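Side-chain contacts in cysteine hydrolase (PDB 6V98), which is a type VI secretion system effector of Vibrio cholerae, a probable cysteine hydrolase related to the CA clan of peptidases and delivered against rival bacteria: residues Asn83-Ile86 and Ile91-Ser94; Val99-Ser104 and Lys195-Thr200. All coordinates share one frame; numbering follows the deposited sequence.

Interaction 1 (Asn83-Ile86 and Ile91-Ser94); sequences NVTI and ITES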
ATOM      1  N   ASN A  83      -3.923   0.870  14.966  1.00 29.43           N
ATOM      2  CA  ASN A  83      -4.488   2.135  14.527  1.00 28.31           C
ATOM      3  C   ASN A  83      -3.536   3.274  14.865  1.00 28.85           C
ATOM      4  O   ASN A  83      -2.712   3.179  15.781  1.00 31.18           O
ATOM      5  CB  ASN A  83      -5.841   2.381  15.184  1.00 25.29           C
ATOM      6  CG  ASN A  83      -6.874   1.368  14.747  1.00 34.12           C
ATOM      7  OD1 ASN A  83      -6.816   0.865  13.631  1.00 31.60           O
ATOM      8  ND2 ASN A  83      -7.815   1.060  15.626  1.00 41.58           N
ATOM      9  N   VAL A  84      -3.658   4.364  14.121  1.00 30.17           N
ATOM     10  CA  VAL A  84      -2.876   5.556  14.382  1.00 32.11           C
ATOM     11  C   VAL A  84      -3.694   6.512  15.244  1.00 31.80           C
ATOM     12  O   VAL A  84      -4.899   6.352  15.424  1.00 31.03           O
ATOM     13  CB  VAL A  84      -2.412   6.243  13.076  1.00 33.57           C
ATOM     14  CG1 VAL A  84      -1.556   5.291  12.253  1.00 33.12           C
ATOM     15  CG2 VAL A  84      -3.612   6.739  12.260  1.00 29.40           C
ATOM     16  N   THR A  85      -3.028   7.527  15.779  1.00 28.78           N
ATOM     17  CA  THR A  85      -3.673   8.597  16.524  1.00 30.93           C
ATOM     18  C   THR A  85      -3.705   9.847  15.662  1.00 27.99           C
ATOM     19  O   THR A  85      -2.674  10.255  15.119  1.00 33.31           O
ATOM     20  CB  THR A  85      -2.936   8.884  17.828  1.00 32.95           C
ATOM     21  OG1 THR A  85      -2.852   7.673  18.590  1.00 36.82           O
ATOM     22  CG2 THR A  85      -3.678   9.954  18.627  1.00 34.00           C
ATOM     23  N   ILE A  86      -4.885  10.434  15.520  1.00 30.21           N
ATOM     24  CA  ILE A  86      -5.048  11.688  14.808  1.00 33.36           C
ATOM     25  C   ILE A  86      -5.156  12.792  15.846  1.00 39.96           C
ATOM     26  O   ILE A  86      -5.945  12.688  16.792  1.00 40.68           O
ATOM     27  CB  ILE A  86      -6.289  11.675  13.901  1.00 31.02           C
ATOM     28  CG1 ILE A  86      -6.346  10.418  13.028  1.00 37.98           C
ATOM     29  CG2 ILE A  86      -6.296  12.931  13.036  1.00 33.79           C
ATOM     30  CD1 ILE A  86      -5.234  10.310  12.025  1.00 37.94           C
ATOM     31  N   ILE A  91      -1.593  12.827  11.643  1.00 29.24           N
ATOM     32  CA  ILE A  91      -1.150  11.585  12.272  1.00 27.55           C
ATOM     33  C   ILE A  91       0.073  11.889  13.117  1.00 29.38           C
ATOM     34  O   ILE A  91       1.019  12.528  12.643  1.00 33.41           O
ATOM     35  CB  ILE A  91      -0.815  10.511  11.232  1.00 30.33           C
ATOM     36  CG1 ILE A  91      -1.966  10.304  10.246  1.00 30.24           C
ATOM     37  CG2 ILE A  91      -0.418   9.226  11.961  1.00 30.40           C
ATOM     38  CD1 ILE A  91      -1.543   9.523   9.006  1.00 27.69           C
ATOM     39  N   THR A  92       0.065  11.437  14.369  1.00 33.68           N
ATOM     40  CA  THR A  92       1.241  11.636  15.206  1.00 36.54           C
ATOM     41  C   THR A  92       2.384  10.779  14.679  1.00 33.25           C
ATOM     42  O   THR A  92       2.168   9.670  14.181  1.00 33.78           O
ATOM     43  CB  THR A  92       0.944  11.296  16.669  1.00 37.90           C
ATOM     44  OG1 THR A  92       0.832   9.871  16.837  1.00 37.76           O
ATOM     45  CG2 THR A  92      -0.353  11.976  17.108  1.00 33.62           C
ATOM     46  N   GLU A  93       3.608  11.316  14.766  1.00 33.00           N
ATOM     47  CA  GLU A  93       4.767  10.594  14.244  1.00 32.09           C
ATOM     48  C   GLU A  93       4.920   9.239  14.923  1.00 33.77           C
ATOM     49  O   GLU A  93       5.158   8.226  14.254  1.00 32.47           O
ATOM     50  CB  GLU A  93       6.048  11.425  14.415  1.00 37.03           C
ATOM     51  CG  GLU A  93       7.333  10.637  14.102  1.00 46.98           C
ATOM     52  CD  GLU A  93       8.609  11.470  14.188  1.00 54.34           C
ATOM     53  OE1 GLU A  93       8.939  12.182  13.215  1.00 59.50           O
ATOM     54  OE2 GLU A  93       9.287  11.404  15.232  1.00 62.11           O
ATOM     55  N   SER A  94       4.755   9.194  16.251  1.00 32.53           N
ATOM     56  CA  SER A  94       4.971   7.945  16.982  1.00 30.61           C
ATOM     57  C   SER A  94       3.984   6.865  16.558  1.00 32.28           C
ATOM     58  O   SER A  94       4.367   5.700  16.386  1.00 31.15           O
ATOM     59  CB  SER A  94       4.875   8.192  18.491  1.00 41.69           C
ATOM     60  OG  SER A  94       3.741   8.977  18.802  1.00 44.64           O
TER

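Interaction 2 (Val99-Ser104 and Lys195-Thr200); sequences VLKEVS and KTNKLT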
ATOM      1  N   VAL A  99       3.013   1.660  13.099  1.00 29.76           N
ATOM      2  CA  VAL A  99       2.428   0.961  11.961  1.00 25.77           C
ATOM      3  C   VAL A  99       3.487   0.646  10.919  1.00 23.86           C
ATOM      4  O   VAL A  99       3.473  -0.429  10.311  1.00 25.80           O
ATOM      5  CB  VAL A  99       1.289   1.802  11.353  1.00 25.42           C
ATOM      6  CG1 VAL A  99       0.822   1.206  10.008  1.00 24.76           C
ATOM      7  CG2 VAL A  99       0.132   1.899  12.332  1.00 28.31           C
ATOM      8  N   LEU A 100       4.397   1.590  10.661  1.00 25.33           N
ATOM      9  CA  LEU A 100       5.396   1.360   9.625  1.00 21.44           C
ATOM     10  C   LEU A 100       6.311   0.209  10.018  1.00 24.47           C
ATOM     11  O   LEU A 100       6.625  -0.658   9.196  1.00 25.76           O
ATOM     12  CB  LEU A 100       6.190   2.637   9.367  1.00 22.14           C
ATOM     13  CG  LEU A 100       5.381   3.768   8.700  1.00 22.59           C
ATOM     14  CD1 LEU A 100       6.222   5.034   8.549  1.00 21.58           C
ATOM     15  CD2 LEU A 100       4.807   3.318   7.336  1.00 22.68           C
ATOM     16  N   LYS A 101       6.733   0.176  11.282  1.00 25.76           N
ATOM     17  CA  LYS A 101       7.526  -0.951  11.756  1.00 24.76           C
ATOM     18  C   LYS A 101       6.769  -2.270  11.600  1.00 25.83           C
ATOM     19  O   LYS A 101       7.351  -3.285  11.195  1.00 29.42           O
ATOM     20  CB  LYS A 101       7.913  -0.732  13.213  1.00 33.27           C
ATOM     21  CG  LYS A 101       9.033  -1.626  13.667  1.00 31.24           C
ATOM     22  CD  LYS A 101       9.511  -1.235  15.052  1.00 33.52           C
ATOM     23  CE  LYS A 101      11.006  -1.468  15.165  1.00 51.98           C
ATOM     24  NZ  LYS A 101      11.316  -2.900  15.382  1.00 58.92           N
ATOM     25  N   GLU A 102       5.482  -2.285  11.952  1.00 24.14           N
ATOM     26  CA  GLU A 102       4.683  -3.499  11.794  1.00 22.61           C
ATOM     27  C   GLU A 102       4.683  -3.957  10.344  1.00 25.75           C
ATOM     28  O   GLU A 102       4.928  -5.133  10.046  1.00 25.03           O
ATOM     29  CB  GLU A 102       3.252  -3.257  12.285  1.00 24.80           C
ATOM     30  CG  GLU A 102       3.129  -3.118  13.816  1.00 32.00           C
ATOM     31  CD  GLU A 102       1.740  -2.672  14.254  1.00 31.91           C
ATOM     32  OE1 GLU A 102       1.017  -2.114  13.413  1.00 27.31           O
ATOM     33  OE2 GLU A 102       1.371  -2.869  15.429  1.00 31.12           O
ATOM     34  N   VAL A 103       4.424  -3.024   9.424  1.00 24.37           N
ATOM     35  CA  VAL A 103       4.286  -3.371   8.012  1.00 23.85           C
ATOM     36  C   VAL A 103       5.618  -3.842   7.446  1.00 24.30           C
ATOM     37  O   VAL A 103       5.679  -4.817   6.679  1.00 24.42           O
ATOM     38  CB  VAL A 103       3.715  -2.157   7.254  1.00 32.27           C
ATOM     39  CG1 VAL A 103       3.880  -2.318   5.766  1.00 34.36           C
ATOM     40  CG2 VAL A 103       2.243  -1.971   7.624  1.00 25.34           C
ATOM     41  N   SER A 104       6.709  -3.183   7.839  1.00 24.26           N
ATOM     42  CA  SER A 104       8.024  -3.585   7.355  1.00 26.56           C
ATOM     43  C   SER A 104       8.367  -5.008   7.792  1.00 32.39           C
ATOM     44  O   SER A 104       8.887  -5.802   6.996  1.00 25.20           O
ATOM     45  CB  SER A 104       9.087  -2.603   7.848  1.00 25.06           C
ATOM     46  OG  SER A 104      10.361  -3.038   7.427  1.00 29.51           O
ATOM     47  N   LYS A 195      15.774  -0.146  10.336  1.00 32.90           N
ATOM     48  CA  LYS A 195      16.886  -0.369  11.253  1.00 43.03           C
ATOM     49  C   LYS A 195      17.005   0.764  12.262  1.00 38.48           C
ATOM     50  O   LYS A 195      17.234   0.526  13.452  1.00 42.02           O
ATOM     51  CB  LYS A 195      18.191  -0.535  10.469  1.00 54.87           C
ATOM     52  CG  LYS A 195      18.477  -1.961  10.034  1.00 64.78           C
ATOM     53  CD  LYS A 195      17.630  -2.934  10.822  1.00 71.14           C
ATOM     54  CE  LYS A 195      17.931  -4.364  10.441  1.00 75.90           C
ATOM     55  NZ  LYS A 195      17.173  -5.265  11.345  1.00 74.63           N
ATOM     56  N   THR A 196      16.868   2.004  11.814  1.00 34.73           N
ATOM     57  CA  THR A 196      16.920   3.126  12.746  1.00 40.12           C
ATOM     58  C   THR A 196      15.552   3.498  13.308  1.00 41.50           C
ATOM     59  O   THR A 196      15.486   4.273  14.267  1.00 39.23           O
ATOM     60  CB  THR A 196      17.548   4.351  12.073  1.00 42.46           C
ATOM     61  OG1 THR A 196      16.746   4.738  10.955  1.00 36.39           O
ATOM     62  CG2 THR A 196      18.952   4.020  11.587  1.00 46.14           C
ATOM     63  N   ASN A 197      14.477   2.945  12.746  1.00 31.64           N
ATOM     64  CA  ASN A 197      13.096   3.250  13.136  1.00 37.77           C
ATOM     65  C   ASN A 197      12.844   4.750  13.103  1.00 38.62           C
ATOM     66  O   ASN A 197      12.326   5.345  14.050  1.00 39.30           O
ATOM     67  CB  ASN A 197      12.743   2.653  14.499  1.00 41.46           C
ATOM     68  CG  ASN A 197      11.230   2.553  14.730  1.00 42.79           C
ATOM     69  OD1 ASN A 197      10.454   2.258  13.810  1.00 43.13           O
ATOM     70  ND2 ASN A 197      10.810   2.795  15.964  1.00 46.67           N
ATOM     71  N   LYS A 198      13.220   5.362  11.986  1.00 36.80           N
ATOM     72  CA  LYS A 198      13.048   6.792  11.786  1.00 37.74           C
ATOM     73  C   LYS A 198      12.170   7.040  10.571  1.00 31.49           C
ATOM     74  O   LYS A 198      12.330   6.393   9.534  1.00 28.39           O
ATOM     75  CB  LYS A 198      14.384   7.504  11.589  1.00 47.19           C
ATOM     76  CG  LYS A 198      14.300   9.024  11.768  1.00 61.65           C
ATOM     77  CD  LYS A 198      14.930   9.786  10.604  1.00 67.08           C
ATOM     78  CE  LYS A 198      14.918  11.297  10.841  1.00 71.73           C
ATOM     79  NZ  LYS A 198      13.570  11.916  10.713  1.00 68.51           N
ATOM     80  N   LEU A 199      11.280   8.012  10.705  1.00 31.44           N
ATOM     81  CA  LEU A 199      10.354   8.422   9.667  1.00 28.14           C
ATOM     82  C   LEU A 199      10.688   9.847   9.255  1.00 29.30           C
ATOM     83  O   LEU A 199      10.995  10.694  10.100  1.00 30.30           O
ATOM     84  CB  LEU A 199       8.929   8.331  10.212  1.00 30.60           C
ATOM     85  CG  LEU A 199       7.602   8.705   9.587  1.00 44.65           C
ATOM     86  CD1 LEU A 199       6.541   8.149  10.518  1.00 38.59           C
ATOM     87  CD2 LEU A 199       7.455  10.201   9.474  1.00 47.46           C
ATOM     88  N   THR A 200      10.626  10.113   7.957  1.00 29.05           N
ATOM     89  CA  THR A 200      10.806  11.451   7.422  1.00 26.94           C
ATOM     90  C   THR A 200       9.694  11.691   6.417  1.00 31.65           C
ATOM     91  O   THR A 200       9.514  10.894   5.493  1.00 29.73           O
ATOM     92  CB  THR A 200      12.177  11.604   6.755  1.00 37.50           C
ATOM     93  OG1 THR A 200      13.209  11.251   7.687  1.00 40.05           O
ATOM     94  CG2 THR A 200      12.394  13.033   6.315  1.00 42.42           C
TER

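Interaction 1 (Asn83-Ile86 and Ile91-Ser94)
Ile-91 sends its two branches to different partners across the turn: CG2 packs on Val-84 and CG1 meets the tip of Ile-86. Its CG1 stands anti to the carbonyl carbon (chi1 -52°), which leaves CG2 opposite the backbone N, against Val-84. Ile-91 CG2 lies 3.8 Å from Val-84 CB and 4.1 Å from both Val-84 CG1 and Val-84 CG2, so this one methyl touches the whole isopropyl group, closest at its branch carbon. On the other branch, Ile-86 CD1 comes within 3.7 Å of Ile-91 CG1; bends at both chi1 and chi2 (-49° and -65°) curl the Ile-86 chain back to bring that methyl across. From the large sheet, Phe-6 touches both isoleucines and Ile-50 touches Val-84 and Ile-91, while Leu-96 of the helix touches Ile-91.

A backbone hydrogen bond from Thr-92 N to Thr-85 O (3.1 Å) ties the two segments. The same carbonyl receives a CA-H...O contact from Ile-91 CA at 3.5 Å, and Thr-92 CG2 rests beside it. Thr-92 OG1, pointing between its own backbone N and carbonyl carbon, passes Thr-85 CB at 4.0 Å and hydrogen-bonds Ser-95 OG, a hydroxyl that also accepts from Thr-85 N. Ile-86 and Ile-91 form an antiparallel non-hydrogen-bonded pair, their side chains on one face: a short beta-hairpin whose second strand leads directly into Thr-92, the N-cap of helix 93-107.

Interaction 2 (Val99-Ser104 and Lys195-Thr200)
Leu-100 and Leu-199 meet methyl to methyl, with Leu-100 CD1 3.7 Å from Leu-199 CD1 and the two side chains crossing at about a right angle. An extended Leu-199 side chain, CG anti to the backbone N (chi1 176°) and chi2 also near 180°, carries its methyl from the strand to the helix.

Beside this pair, the aliphatic part of Lys-101 runs across the amide of Asn-197. Four carbons, CB to CE, pass Asn-197 OD1, the nearest being Lys-101 CD at 3.8 Å; this is van der Waals contact without a hydrogen bond between the two. Tyr-192 OH donates a hydrogen bond to Asn-197 OD1 and helps fix the turn of the amide.

In the next shell, Tyr-192 also touches both Leu-100 and Lys-101. Leu-96 and Leu-97, a turn before Leu-100 and Lys-101, touch Leu-199, Leu-97 also touching Asn-197; Ile-48 of strand 44-50 touches Leu-100. The Lys-198 chain folds back along its own strand, and Lys-198 NZ donates to Leu-199 O at 2.9 Å, from above the carbonyl plane, and to Thr-200 OG1 at 3.1 Å. Asn-197 has a left-handed backbone (53/50), and with Lys-198 it faces Asp-193 in a G1 beta bulge at the turn between strands 188-193 and 198-202. The contact is helix-on-sheet packing, joining helix 93-107 to the edge strand of the seven-stranded antiparallel sheet.

Helix 93-107 is common to both contacts, whose centres lie about 13 Å apart on the same side of the chain's centre. Interaction 1 comes first along the chain and is local, bringing together segments five residues apart at the start of the helix. Interaction 2 uses the following turns and the last strand of the large sheet; its two segments are 91 residues apart in sequence at their closest ends. The contacts touch directly through Val-84 CG1 and Val-99 CG2, 3.8 Å apart, and Glu-93 O approaches Leu-199 CD1 at 4.0 Å. Helix 93-107 thus links the small hairpin at its start with the edge strand 198-202 of the large sheet.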